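Local structure of NADH oxidoreductase (Mesorhizobium loti, 3PI7) at residues K12-V17 / E31-Y36; P150-A155 / S175-L180; L238-G243 / I260-L265; I249-P254 / I272-Q277. The protein is a putative NADPH:quinone reductase that probably binds NADPH in a Rossmann-fold domain and acts as an oxidoreductase on NAD(P)H. All coordinates share one frame; numbering follows the deposited sequence.

Interaction 1. Residues K12-V17 / E31-Y36; sequences KALLLV and EAMEPY
The two-stranded antiparallel pairing of strands 10-16 and 37-43 is extended at one end by Val-17 and Tyr-36, the residue just before the second strand. Val-17 N donates to Tyr-36 O over 2.9 Å in a fairly straight bond (162° at the hydrogen). The donor stands well above the carbonyl plane, so the bond is not made along a lone pair. It keeps the register of the backbone bonds joining Leu-15 with Glu-38 and Ala-13 with Gly-40, and closes the entry to the connection, without helix or strand, that carries the potassium ligands Asp-19 and Tyr-21. The same carbonyl also receives a CH...O contact from Leu-16 CA. Val-17 suits the turning point because its branched CB fills the space beside the incoming chain: CG1, anti to the backbone N (chi1 166°), approaches Pro-35 O at 3.5 Å, while CG2 lies against the Tyr-36 carbonyl.

A second touch is wholly apolar. Met-33, present as selenomethionine, bends at chi2 and chi3 and brings CE to within 4.0 Å of Leu-14 CD1; its flexible chain can thus reach the branched end of the buried leucine. Helix 327-338 flanks this pair, Leu-327 and Ala-330 touching Leu-14, and Pro-335 touching Met-33. Within 31-36 the loop is braced by Tyr-36 N bonding to Met-33 O, and Pro-35 CB sits 3.7 Å above the centre of the Tyr-36 ring. At the far end of that ring, Tyr-36 OH donates to the syn lone pair of Glu-31 OE2, 2.9 Å away.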
loop_
_atom_site.group_PDB
_atom_site.type_symbol
_atom_site.label_atom_id
_atom_site.label_comp_id
_atom_site.label_asym_id
_atom_site.label_seq_id
_atom_site.Cartn_x
_atom_site.Cartn_y
_atom_site.Cartn_z
ATOM N N LYS A 12 -43.193 -5.434 8.355
ATOM C CA LYS A 12 -42.749 -4.091 8.041
ATOM C C LYS A 12 -41.227 -4.131 7.939
ATOM O O LYS A 12 -40.582 -4.952 8.595
ATOM C CB LYS A 12 -43.243 -3.019 9.027
ATOM C CG LYS A 12 -42.921 -3.191 10.496
ATOM C CD LYS A 12 -43.519 -2.020 11.285
ATOM C CE LYS A 12 -42.963 -1.848 12.682
ATOM N NZ LYS A 12 -43.352 -2.950 13.595
ATOM N N ALA A 13 -40.659 -3.272 7.082
ATOM C CA ALA A 13 -39.227 -3.234 6.840
ATOM C C ALA A 13 -38.835 -1.915 6.228
ATOM O O ALA A 13 -39.721 -1.195 5.754
ATOM C CB ALA A 13 -38.831 -4.382 5.908
ATOM N N LEU A 14 -37.524 -1.582 6.256
ATOM C CA LEU A 14 -36.955 -0.371 5.617
ATOM C C LEU A 14 -36.299 -0.855 4.353
ATOM O O LEU A 14 -35.242 -1.504 4.409
ATOM C CB LEU A 14 -35.962 0.352 6.548
ATOM C CG LEU A 14 -36.491 0.713 7.931
ATOM C CD1 LEU A 14 -35.431 1.431 8.723
ATOM C CD2 LEU A 14 -37.789 1.571 7.839
ATOM N N LEU A 15 -36.990 -0.650 3.225
ATOM C CA LEU A 15 -36.605 -1.196 1.937
ATOM C C LEU A 15 -35.711 -0.306 1.130
ATOM O O LEU A 15 -35.973 0.885 0.995
ATOM C CB LEU A 15 -37.849 -1.483 1.116
ATOM C CG LEU A 15 -38.961 -2.204 1.845
ATOM C CD1 LEU A 15 -40.202 -2.247 0.979
ATOM C CD2 LEU A 15 -38.526 -3.597 2.268
ATOM N N LEU A 16 -34.704 -0.913 0.508
ATOM C CA LEU A 16 -33.785 -0.183 -0.366
ATOM C C LEU A 16 -34.510 0.398 -1.564
ATOM O O LEU A 16 -35.263 -0.307 -2.245
ATOM C CB LEU A 16 -32.674 -1.103 -0.847
ATOM C CG LEU A 16 -31.708 -1.533 0.217
ATOM C CD1 LEU A 16 -31.016 -2.791 -0.201
ATOM C CD2 LEU A 16 -30.726 -0.400 0.570
ATOM N N VAL A 17 -34.273 1.690 -1.821
ATOM C CA VAL A 17 -34.864 2.388 -2.960
ATOM C C VAL A 17 -33.897 2.240 -4.135
ATOM O O VAL A 17 -34.322 2.131 -5.290
ATOM C CB VAL A 17 -35.120 3.865 -2.556
ATOM C CG1 VAL A 17 -35.416 4.763 -3.750
ATOM C CG2 VAL A 17 -36.240 3.950 -1.541
ATOM N N GLU A 31 -27.803 12.539 5.397
ATOM C CA GLU A 31 -28.576 13.754 5.451
ATOM C C GLU A 31 -30.083 13.449 5.579
ATOM O O GLU A 31 -30.823 14.214 6.196
ATOM C CB GLU A 31 -28.258 14.624 4.195
ATOM C CG GLU A 31 -28.717 14.106 2.826
ATOM C CD GLU A 31 -28.131 12.842 2.205
ATOM O OE1 GLU A 31 -27.229 12.213 2.805
ATOM O OE2 GLU A 31 -28.594 12.475 1.101
ATOM N N ALA A 32 -30.531 12.353 4.955
ATOM C CA ALA A 32 -31.921 11.905 4.933
ATOM C C ALA A 32 -31.992 10.417 4.606
ATOM O O ALA A 32 -31.088 9.890 3.943
ATOM C CB ALA A 32 -32.721 12.704 3.909
HETATM N N MSE A 33 -33.079 9.747 5.042
HETATM C CA MSE A 33 -33.270 8.334 4.735
HETATM C C MSE A 33 -34.102 8.138 3.471
HETATM O O MSE A 33 -33.909 7.157 2.758
HETATM C CB MSE A 33 -33.986 7.628 5.902
HETATM C CG MSE A 33 -33.180 7.624 7.163
HETATM SE SE MSE A 33 -32.136 6.070 7.320
HETATM C CE MSE A 33 -33.365 4.862 8.208
ATOM N N GLU A 34 -35.038 9.077 3.192
ATOM C CA GLU A 34 -36.003 8.973 2.094
ATOM C C GLU A 34 -35.393 8.771 0.721
ATOM O O GLU A 34 -36.043 8.093 -0.076
ATOM C CB GLU A 34 -36.946 10.175 2.062
ATOM C CG GLU A 34 -37.815 10.287 3.304
ATOM C CD GLU A 34 -37.216 11.028 4.486
ATOM O OE1 GLU A 34 -36.008 11.365 4.458
ATOM O OE2 GLU A 34 -37.955 11.212 5.477
ATOM N N PRO A 35 -34.184 9.263 0.379
ATOM C CA PRO A 35 -33.640 8.945 -0.961
ATOM C C PRO A 35 -33.240 7.467 -1.088
ATOM O O PRO A 35 -33.179 6.923 -2.198
ATOM C CB PRO A 35 -32.354 9.790 -1.030
ATOM C CG PRO A 35 -32.433 10.779 0.087
ATOM C CD PRO A 35 -33.257 10.136 1.141
ATOM N N TYR A 36 -33.011 6.809 0.050
ATOM C CA TYR A 36 -32.380 5.484 0.107
ATOM C C TYR A 36 -33.244 4.387 0.618
ATOM O O TYR A 36 -32.983 3.220 0.311
ATOM C CB TYR A 36 -31.144 5.556 1.022
ATOM C CG TYR A 36 -30.252 6.722 0.698
ATOM C CD1 TYR A 36 -29.645 6.830 -0.547
ATOM C CD2 TYR A 36 -30.083 7.772 1.604
ATOM C CE1 TYR A 36 -28.871 7.944 -0.879
ATOM C CE2 TYR A 36 -29.332 8.901 1.271
ATOM C CZ TYR A 36 -28.725 8.978 0.032
ATOM O OH TYR A 36 -27.951 10.067 -0.290
#

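Interaction 2. Residues P150-A155 / S175-L180; sequences PLTAIA and SQLCKL
One face of the puckered Pro-150 ring is met by Leu-180 CD1, in a contact that holds no aromatic ring; at 3.7 Å from Pro-150 N and 4.0 Å from Pro-150 CG the methyl sits over the ring and not at its edge. Around the same two residues lies Trp-317, which touches both. The contact packs helix 148-163 against helix 176-188, the first helix after strand 167-170 of the Rossmann fold. The axes of segments 150-155 and 176-180 approach to 9.0 Å and cross at -47°.

The small Ala-153 suits so near an approach: its single methyl presents little bulk, and Ala-153 CB fits between Leu-180 CB and Leu-177 CD1, each 3.9 Å away. Leu-177 starts off to one side, but a trans first torsion (chi1 176°) swings its branched end across to the other helix. There CD1 rests on the backbone at Ala-153 N, and CD2 meets Thr-152 CG2 at 3.7 Å, the two side chains crossing at about a right angle. Threonine suits this apolar seam because it turns its methyl to the leucine while OG1 hydrogen-bonds Val-148 O one turn back.

Helix 176-188 is itself anchored just before its first turn, where Ser-175 is the N-cap. Ser-175 OG is bonded to Ala-172 O, and it accepts a capping bond from Cys-178 N at 3.3 Å.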
loop_
_atom_site.group_PDB
_atom_site.type_symbol
_atom_site.label_atom_id
_atom_site.label_comp_id
_atom_site.label_asym_id
_atom_site.label_seq_id
_atom_site.Cartn_x
_atom_site.Cartn_y
_atom_site.Cartn_z
ATOM N N PRO A 150 -17.165 -5.444 17.497
ATOM C CA PRO A 150 -16.300 -6.253 18.370
ATOM C C PRO A 150 -15.335 -7.159 17.611
ATOM O O PRO A 150 -14.176 -7.243 17.989
ATOM C CB PRO A 150 -17.319 -7.067 19.171
ATOM C CG PRO A 150 -18.459 -6.094 19.333
ATOM C CD PRO A 150 -18.581 -5.619 17.893
ATOM N N LEU A 151 -15.793 -7.825 16.520
ATOM C CA LEU A 151 -14.879 -8.727 15.819
ATOM C C LEU A 151 -13.888 -7.950 15.007
ATOM O O LEU A 151 -12.749 -8.385 14.920
ATOM C CB LEU A 151 -15.616 -9.748 14.947
ATOM C CG LEU A 151 -16.535 -10.681 15.760
ATOM C CD1 LEU A 151 -17.264 -11.615 14.840
ATOM C CD2 LEU A 151 -15.729 -11.494 16.821
ATOM N N THR A 152 -14.277 -6.780 14.457
ATOM C CA THR A 152 -13.308 -5.940 13.746
ATOM C C THR A 152 -12.274 -5.425 14.742
ATOM O O THR A 152 -11.084 -5.360 14.398
ATOM C CB THR A 152 -14.019 -4.762 13.060
ATOM O OG1 THR A 152 -15.040 -5.279 12.221
ATOM C CG2 THR A 152 -13.069 -3.895 12.229
ATOM N N ALA A 153 -12.714 -5.072 15.969
ATOM C CA ALA A 153 -11.774 -4.559 16.975
ATOM C C ALA A 153 -10.769 -5.621 17.345
ATOM O O ALA A 153 -9.583 -5.326 17.475
ATOM C CB ALA A 153 -12.501 -4.084 18.228
ATOM N N ILE A 154 -11.229 -6.841 17.563
ATOM C CA ILE A 154 -10.319 -7.920 17.928
ATOM C C ILE A 154 -9.352 -8.165 16.793
ATOM O O ILE A 154 -8.148 -8.223 17.017
ATOM C CB ILE A 154 -11.107 -9.194 18.319
ATOM C CG1 ILE A 154 -11.829 -8.936 19.669
ATOM C CG2 ILE A 154 -10.168 -10.456 18.402
ATOM C CD1 ILE A 154 -12.964 -9.957 19.995
ATOM N N ALA A 155 -9.879 -8.312 15.576
ATOM C CA ALA A 155 -9.024 -8.643 14.451
ATOM C C ALA A 155 -7.988 -7.548 14.163
ATOM O O ALA A 155 -6.829 -7.868 13.929
ATOM C CB ALA A 155 -9.877 -8.896 13.225
ATOM N N SER A 175 -15.436 7.026 16.987
ATOM C CA SER A 175 -16.359 5.997 16.499
ATOM C C SER A 175 -16.463 4.839 17.502
ATOM O O SER A 175 -15.533 4.639 18.279
ATOM C CB SER A 175 -15.904 5.487 15.136
ATOM O OG SER A 175 -14.737 4.690 15.255
ATOM N N GLN A 176 -17.600 4.101 17.522
ATOM C CA GLN A 176 -17.726 2.972 18.453
ATOM C C GLN A 176 -16.569 1.966 18.304
ATOM O O GLN A 176 -16.040 1.474 19.300
ATOM C CB GLN A 176 -19.059 2.242 18.280
ATOM C CG GLN A 176 -19.246 1.129 19.315
ATOM C CD GLN A 176 -19.225 1.683 20.723
ATOM O OE1 GLN A 176 -18.290 1.434 21.502
ATOM N NE2 GLN A 176 -20.195 2.541 21.034
ATOM N N LEU A 177 -16.185 1.664 17.061
ATOM C CA LEU A 177 -15.104 0.725 16.795
ATOM C C LEU A 177 -13.781 1.198 17.454
ATOM O O LEU A 177 -13.113 0.414 18.164
ATOM C CB LEU A 177 -14.951 0.567 15.285
ATOM C CG LEU A 177 -13.812 -0.303 14.774
ATOM C CD1 LEU A 177 -13.785 -1.681 15.442
ATOM C CD2 LEU A 177 -13.934 -0.478 13.272
ATOM N N CYS A 178 -13.427 2.472 17.237
ATOM C CA CYS A 178 -12.193 3.016 17.811
ATOM C C CYS A 178 -12.249 2.959 19.326
ATOM O O CYS A 178 -11.244 2.607 19.961
ATOM C CB CYS A 178 -11.927 4.428 17.307
ATOM S SG CYS A 178 -11.408 4.496 15.572
ATOM N N LYS A 179 -13.422 3.228 19.915
ATOM C CA LYS A 179 -13.553 3.151 21.357
ATOM C C LYS A 179 -13.342 1.726 21.860
ATOM O O LYS A 179 -12.714 1.557 22.897
ATOM C CB LYS A 179 -14.895 3.727 21.830
ATOM C CG LYS A 179 -14.983 5.226 21.530
ATOM C CD LYS A 179 -16.095 5.951 22.295
ATOM C CE LYS A 179 -17.474 5.662 21.776
ATOM N NZ LYS A 179 -18.460 6.582 22.409
ATOM N N LEU A 180 -13.810 0.693 21.133
ATOM C CA LEU A 180 -13.544 -0.690 21.554
ATOM C C LEU A 180 -12.030 -0.995 21.489
ATOM O O LEU A 180 -11.482 -1.661 22.369
ATOM C CB LEU A 180 -14.302 -1.687 20.661
ATOM C CG LEU A 180 -15.826 -1.761 20.809
ATOM C CD1 LEU A 180 -16.398 -2.658 19.768
ATOM C CD2 LEU A 180 -16.232 -2.208 22.190
#

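Interaction 3. Residues L238-G243 / I260-L265; sequences LDAVTG and IIYGRL
Tyr-262 takes chi1 of 70°, with CG between its backbone N and carbonyl carbon, and this folds the ring back across residues 238-240. Ala-240 CA then lies over one face, 4.0 Å above the ring plane, while Leu-238 C sits at the edge beside CE1. Alanine suits this place, its small CB already 3.5 Å from Tyr-262 OH.

The frame is the beta-alpha-beta unit of the Rossmann fold, whose parallel strands 236-239 and 258-261 pair Leu-238 with Ile-260 and Asp-239 with Ile-261. Asp-239 N donates to Ile-260 O (2.8 Å), and Tyr-262 N to Asp-239 O (2.9 Å). Past the strand ends Leu-265 N bonds to Ala-240 O in its carbonyl plane, at 2.9 Å. Gly-263 suits the tight passage between, since a beta carbon there would collide with that same Ala-240 O.

Water 1 accepts a hydrogen bond from Tyr-262 OH (2.6 Å) and donates to Leu-238 O. A leucine in place of Tyr-262 would probably leave water 1 without the hydroxyl that donates to it, and Ala-240 without the flat ring it packs against. Water 2 similarly joins Thr-242 OG1 to Arg-264 NE; Arg-264 NH1 makes a salt bridge to Glu-274 of the second subunit.

Asp-239 (chi1 179°) folds its carboxylate over the following turn. OD1 accepts from Val-241 N and Thr-242 N, each at 3.0 Å; the first bond closes an Asx turn and the second completes an Asx motif. With Thr-171 OG1 also bonded to OD1 and Trp-259 NE1 to OD2, the negative charge of this buried carboxylate is probably stabilised.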
loop_
_atom_site.group_PDB
_atom_site.type_symbol
_atom_site.label_atom_id
_atom_site.label_comp_id
_atom_site.label_asym_id
_atom_site.label_seq_id
_atom_site.Cartn_x
_atom_site.Cartn_y
_atom_site.Cartn_z
ATOM N N LEU A 238 -4.670 2.564 11.556
ATOM C CA LEU A 238 -5.983 2.011 11.210
ATOM C C LEU A 238 -6.812 3.186 10.763
ATOM O O LEU A 238 -7.106 4.086 11.558
ATOM C CB LEU A 238 -6.616 1.245 12.402
ATOM C CG LEU A 238 -5.743 0.135 13.009
ATOM C CD1 LEU A 238 -6.454 -0.524 14.218
ATOM C CD2 LEU A 238 -5.426 -0.922 11.972
ATOM N N ASP A 239 -7.137 3.215 9.478
ATOM C CA ASP A 239 -7.788 4.381 8.916
ATOM C C ASP A 239 -9.207 4.130 8.405
ATOM O O ASP A 239 -9.398 3.381 7.445
ATOM C CB ASP A 239 -6.906 4.882 7.763
ATOM C CG ASP A 239 -7.428 6.106 7.021
ATOM O OD1 ASP A 239 -8.121 6.943 7.653
ATOM O OD2 ASP A 239 -7.105 6.244 5.828
ATOM N N ALA A 240 -10.187 4.841 8.987
ATOM C CA ALA A 240 -11.589 4.769 8.568
ATOM C C ALA A 240 -11.976 5.949 7.648
ATOM O O ALA A 240 -13.118 5.990 7.155
ATOM C CB ALA A 240 -12.500 4.814 9.814
ATOM N N VAL A 241 -11.078 6.937 7.481
ATOM C CA VAL A 241 -11.425 8.207 6.870
ATOM C C VAL A 241 -10.852 8.376 5.474
ATOM O O VAL A 241 -11.592 8.764 4.567
ATOM C CB VAL A 241 -10.990 9.369 7.819
ATOM C CG1 VAL A 241 -11.239 10.746 7.213
ATOM C CG2 VAL A 241 -11.705 9.275 9.176
ATOM N N THR A 242 -9.540 8.080 5.294
ATOM C CA THR A 242 -8.805 8.300 4.054
ATOM C C THR A 242 -8.775 9.807 3.817
ATOM O O THR A 242 -8.796 10.569 4.787
ATOM C CB THR A 242 -9.285 7.450 2.847
ATOM O OG1 THR A 242 -10.446 8.038 2.250
ATOM C CG2 THR A 242 -9.535 5.995 3.219
ATOM N N GLY A 243 -8.595 10.212 2.560
ATOM C CA GLY A 243 -8.488 11.618 2.189
ATOM C C GLY A 243 -7.242 12.305 2.720
ATOM O O GLY A 243 -6.299 11.649 3.182
ATOM N N ILE A 260 -3.506 1.020 7.072
ATOM C CA ILE A 260 -4.519 -0.028 6.931
ATOM C C ILE A 260 -5.878 0.626 6.809
ATOM O O ILE A 260 -6.405 1.173 7.769
ATOM C CB ILE A 260 -4.461 -1.031 8.099
ATOM C CG1 ILE A 260 -3.045 -1.632 8.205
ATOM C CG2 ILE A 260 -5.547 -2.130 7.894
ATOM C CD1 ILE A 260 -2.805 -2.606 9.346
ATOM N N ILE A 261 -6.389 0.644 5.591
ATOM C CA ILE A 261 -7.643 1.347 5.295
ATOM C C ILE A 261 -8.804 0.388 5.516
ATOM O O ILE A 261 -8.815 -0.686 4.921
ATOM C CB ILE A 261 -7.594 1.882 3.839
ATOM C CG1 ILE A 261 -6.554 3.025 3.755
ATOM C CG2 ILE A 261 -8.997 2.352 3.410
ATOM C CD1 ILE A 261 -6.283 3.665 2.351
ATOM N N TYR A 262 -9.793 0.775 6.327
ATOM C CA TYR A 262 -10.954 -0.113 6.530
ATOM C C TYR A 262 -12.292 0.658 6.353
ATOM O O TYR A 262 -13.365 0.078 6.473
ATOM C CB TYR A 262 -10.862 -0.797 7.888
ATOM C CG TYR A 262 -11.069 0.142 9.050
ATOM C CD1 TYR A 262 -9.994 0.783 9.652
ATOM C CD2 TYR A 262 -12.333 0.329 9.599
ATOM C CE1 TYR A 262 -10.172 1.614 10.756
ATOM C CE2 TYR A 262 -12.534 1.210 10.658
ATOM C CZ TYR A 262 -11.444 1.819 11.254
ATOM O OH TYR A 262 -11.622 2.621 12.338
ATOM N N GLY A 263 -12.204 1.923 5.985
ATOM C CA GLY A 263 -13.371 2.764 5.726
ATOM C C GLY A 263 -12.966 3.951 4.876
ATOM O O GLY A 263 -11.765 4.238 4.761
ATOM N N ARG A 264 -13.956 4.658 4.306
ATOM C CA ARG A 264 -13.698 5.820 3.437
ATOM C C ARG A 264 -14.665 6.922 3.800
ATOM O O ARG A 264 -15.469 7.333 2.976
ATOM C CB ARG A 264 -13.818 5.430 1.947
ATOM C CG ARG A 264 -13.068 6.409 1.027
ATOM C CD ARG A 264 -13.561 6.405 -0.408
ATOM N NE ARG A 264 -12.920 7.471 -1.178
ATOM C CZ ARG A 264 -12.986 7.590 -2.501
ATOM N NH1 ARG A 264 -13.628 6.682 -3.224
ATOM N NH2 ARG A 264 -12.355 8.581 -3.115
ATOM N N LEU A 265 -14.613 7.398 5.051
ATOM C CA LEU A 265 -15.520 8.435 5.490
ATOM C C LEU A 265 -15.321 9.742 4.720
ATOM O O LEU A 265 -16.284 10.484 4.556
ATOM C CB LEU A 265 -15.383 8.698 6.983
ATOM C CG LEU A 265 -15.867 7.591 7.915
ATOM C CD1 LEU A 265 -15.584 7.967 9.352
ATOM C CD2 LEU A 265 -17.372 7.255 7.698
HETATM O O HOH W 1 -9.718 4.299 12.613
HETATM O O HOH W 2 -10.661 9.226 -0.515
#

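Interaction 4. Residues I249-P254 / I272-Q277; sequences IFNAMP and IREPGQ
Asn-251 and Gln-277, and beside them Phe-250, join the C-terminal end of helix 243-252 in the Rossmann domain to the chain running from the end of strand 270-272 into helix 276-280. Gln-277 NE2 donates to Asn-251 O on a lone pair in the carbonyl plane, at 3.2 Å. The two side-chain amides are almost parallel, their planes 14° apart, yet their NH2 groups are both donors and do not bond. Water 3 reconciles them: it accepts from Asn-251 ND2 and Glu-274 N and donates to Gln-277 OE1 (2.9 Å), which Lys-283 also holds.

With its amide swung opposite the main-chain nitrogen (chi1 -173°), Asn-251 reaches across Arg-273. Asn-251 CB lies over one face of the guanidinium, whose salt bridge is to Glu-222, while Asn-251 OD1 is bonded by Arg-226. Phe-250 meets Ile-272 CG2 at the ring edge, CE2 being 4.3 Å away; Ile-272 pairs with a strand of the second subunit.

Replacing Gln-277 by a leucine would probably leave Asn-251 O without this donor and water 3 with one partner fewer. Lys-283 is bonded to Phe-250 O and Met-253 O as well, and its positive charge probably suits the C-terminal end of the helix.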
loop_
_atom_site.group_PDB
_atom_site.type_symbol
_atom_site.label_atom_id
_atom_site.label_comp_id
_atom_site.label_asym_id
_atom_site.label_seq_id
_atom_site.Cartn_x
_atom_site.Cartn_y
_atom_site.Cartn_z
ATOM N N ILE A 249 -1.276 11.959 7.950
ATOM C CA ILE A 249 -0.849 11.048 9.011
ATOM C C ILE A 249 0.203 10.084 8.461
ATOM O O ILE A 249 1.267 9.974 9.019
ATOM C CB ILE A 249 -2.075 10.303 9.583
ATOM C CG1 ILE A 249 -2.948 11.288 10.401
ATOM C CG2 ILE A 249 -1.630 9.091 10.437
ATOM C CD1 ILE A 249 -4.301 10.697 10.759
ATOM N N PHE A 250 -0.117 9.381 7.364
ATOM C CA PHE A 250 0.802 8.447 6.752
ATOM C C PHE A 250 2.151 9.092 6.460
ATOM O O PHE A 250 3.194 8.522 6.771
ATOM C CB PHE A 250 0.184 7.916 5.467
ATOM C CG PHE A 250 1.046 6.893 4.768
ATOM C CD1 PHE A 250 1.335 5.672 5.377
ATOM C CD2 PHE A 250 1.500 7.114 3.466
ATOM C CE1 PHE A 250 2.077 4.699 4.709
ATOM C CE2 PHE A 250 2.227 6.135 2.790
ATOM C CZ PHE A 250 2.509 4.932 3.417
ATOM N N ASN A 251 2.130 10.295 5.887
ATOM C CA ASN A 251 3.343 11.025 5.558
ATOM C C ASN A 251 4.233 11.275 6.791
ATOM O O ASN A 251 5.463 11.204 6.697
ATOM C CB ASN A 251 2.946 12.360 4.936
ATOM C CG ASN A 251 4.106 13.158 4.395
ATOM O OD1 ASN A 251 4.443 14.232 4.906
ATOM N ND2 ASN A 251 4.755 12.631 3.394
ATOM N N ALA A 252 3.617 11.553 7.947
ATOM C CA ALA A 252 4.343 11.884 9.177
ATOM C C ALA A 252 4.802 10.640 9.936
ATOM O O ALA A 252 5.637 10.757 10.846
ATOM C CB ALA A 252 3.473 12.742 10.090
HETATM N N MSE A 253 4.268 9.464 9.583
HETATM C CA MSE A 253 4.633 8.286 10.349
HETATM C C MSE A 253 6.069 7.832 10.072
HETATM O O MSE A 253 6.652 8.140 9.007
HETATM C CB MSE A 253 3.643 7.148 10.104
HETATM C CG MSE A 253 2.336 7.366 10.797
HETATM SE SE MSE A 253 1.123 6.051 10.148
HETATM C CE MSE A 253 1.635 4.546 11.385
ATOM N N PRO A 254 6.672 7.087 11.042
ATOM C CA PRO A 254 8.055 6.653 10.842
ATOM C C PRO A 254 8.152 5.508 9.842
ATOM O O PRO A 254 7.139 5.032 9.300
ATOM C CB PRO A 254 8.483 6.191 12.239
ATOM C CG PRO A 254 7.250 5.698 12.862
ATOM C CD PRO A 254 6.174 6.655 12.378
ATOM N N ILE A 272 -0.876 9.800 -1.882
ATOM C CA ILE A 272 0.376 9.301 -1.281
ATOM C C ILE A 272 1.311 10.491 -1.494
ATOM O O ILE A 272 1.844 10.684 -2.602
ATOM C CB ILE A 272 0.878 8.004 -1.927
ATOM C CG1 ILE A 272 -0.195 6.895 -1.893
ATOM C CG2 ILE A 272 2.175 7.567 -1.233
ATOM C CD1 ILE A 272 0.077 5.684 -2.877
ATOM N N ARG A 273 1.438 11.336 -0.461
ATOM C CA ARG A 273 2.192 12.580 -0.552
ATOM C C ARG A 273 3.626 12.371 -1.032
ATOM O O ARG A 273 4.083 13.107 -1.908
ATOM C CB ARG A 273 2.216 13.314 0.795
ATOM C CG ARG A 273 2.643 14.771 0.638
ATOM C CD ARG A 273 2.701 15.487 1.971
ATOM N NE ARG A 273 1.368 15.681 2.554
ATOM C CZ ARG A 273 1.147 16.279 3.720
ATOM N NH1 ARG A 273 2.163 16.736 4.440
ATOM N NH2 ARG A 273 -0.090 16.415 4.180
ATOM N N GLU A 274 4.324 11.385 -0.469
ATOM C CA GLU A 274 5.714 11.132 -0.843
ATOM C C GLU A 274 5.881 9.667 -1.155
ATOM O O GLU A 274 6.208 8.892 -0.250
ATOM C CB GLU A 274 6.647 11.545 0.309
ATOM C CG GLU A 274 6.740 13.040 0.578
ATOM C CD GLU A 274 7.266 13.913 -0.551
ATOM O OE1 GLU A 274 8.167 13.463 -1.298
ATOM O OE2 GLU A 274 6.783 15.064 -0.675
ATOM N N PRO A 275 5.616 9.224 -2.404
ATOM C CA PRO A 275 5.757 7.792 -2.706
ATOM C C PRO A 275 7.153 7.239 -2.410
ATOM O O PRO A 275 7.268 6.051 -2.120
ATOM C CB PRO A 275 5.434 7.701 -4.213
ATOM C CG PRO A 275 4.554 8.862 -4.455
ATOM C CD PRO A 275 5.155 9.963 -3.593
ATOM N N GLY A 276 8.175 8.113 -2.367
ATOM C CA GLY A 276 9.536 7.726 -1.991
ATOM C C GLY A 276 9.584 7.075 -0.614
ATOM O O GLY A 276 10.476 6.264 -0.334
ATOM N N GLN A 277 8.595 7.388 0.253
ATOM C CA GLN A 277 8.550 6.790 1.598
ATOM C C GLN A 277 8.252 5.299 1.529
ATOM O O GLN A 277 8.629 4.540 2.398
ATOM C CB GLN A 277 7.508 7.473 2.461
ATOM C CG GLN A 277 7.901 8.893 2.733
ATOM C CD GLN A 277 6.917 9.545 3.648
ATOM O OE1 GLN A 277 5.847 9.013 3.913
ATOM N NE2 GLN A 277 7.279 10.704 4.151
HETATM O O HOH W 3 3.747 10.153 2.250
#

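Interactions 2, 3 and 4 all involve the Rossmann domain, while interaction 1 lies apart, its centre about 40 Å from that of interaction 4. Interactions 2 and 3 touch directly: Leu-177 CD2 is 3.4 Å from Tyr-262 CE2, so the leucine that packs between helices also meets the tyrosine ring at the strand end. Interaction 3 pairs the two strands of the beta-alpha-beta unit whose helix carries segment 249-254 of interaction 4. Their nearest atoms are about 6 Å apart, and both reach the dimer interface, where Arg-264 of one subunit pairs with Glu-274 of the other. In interaction 1, Val-17's side chain is about 10 Å from the potassium ion. Cofactor probably binds, as in other Rossmann folds, near the strand ends of interaction 3.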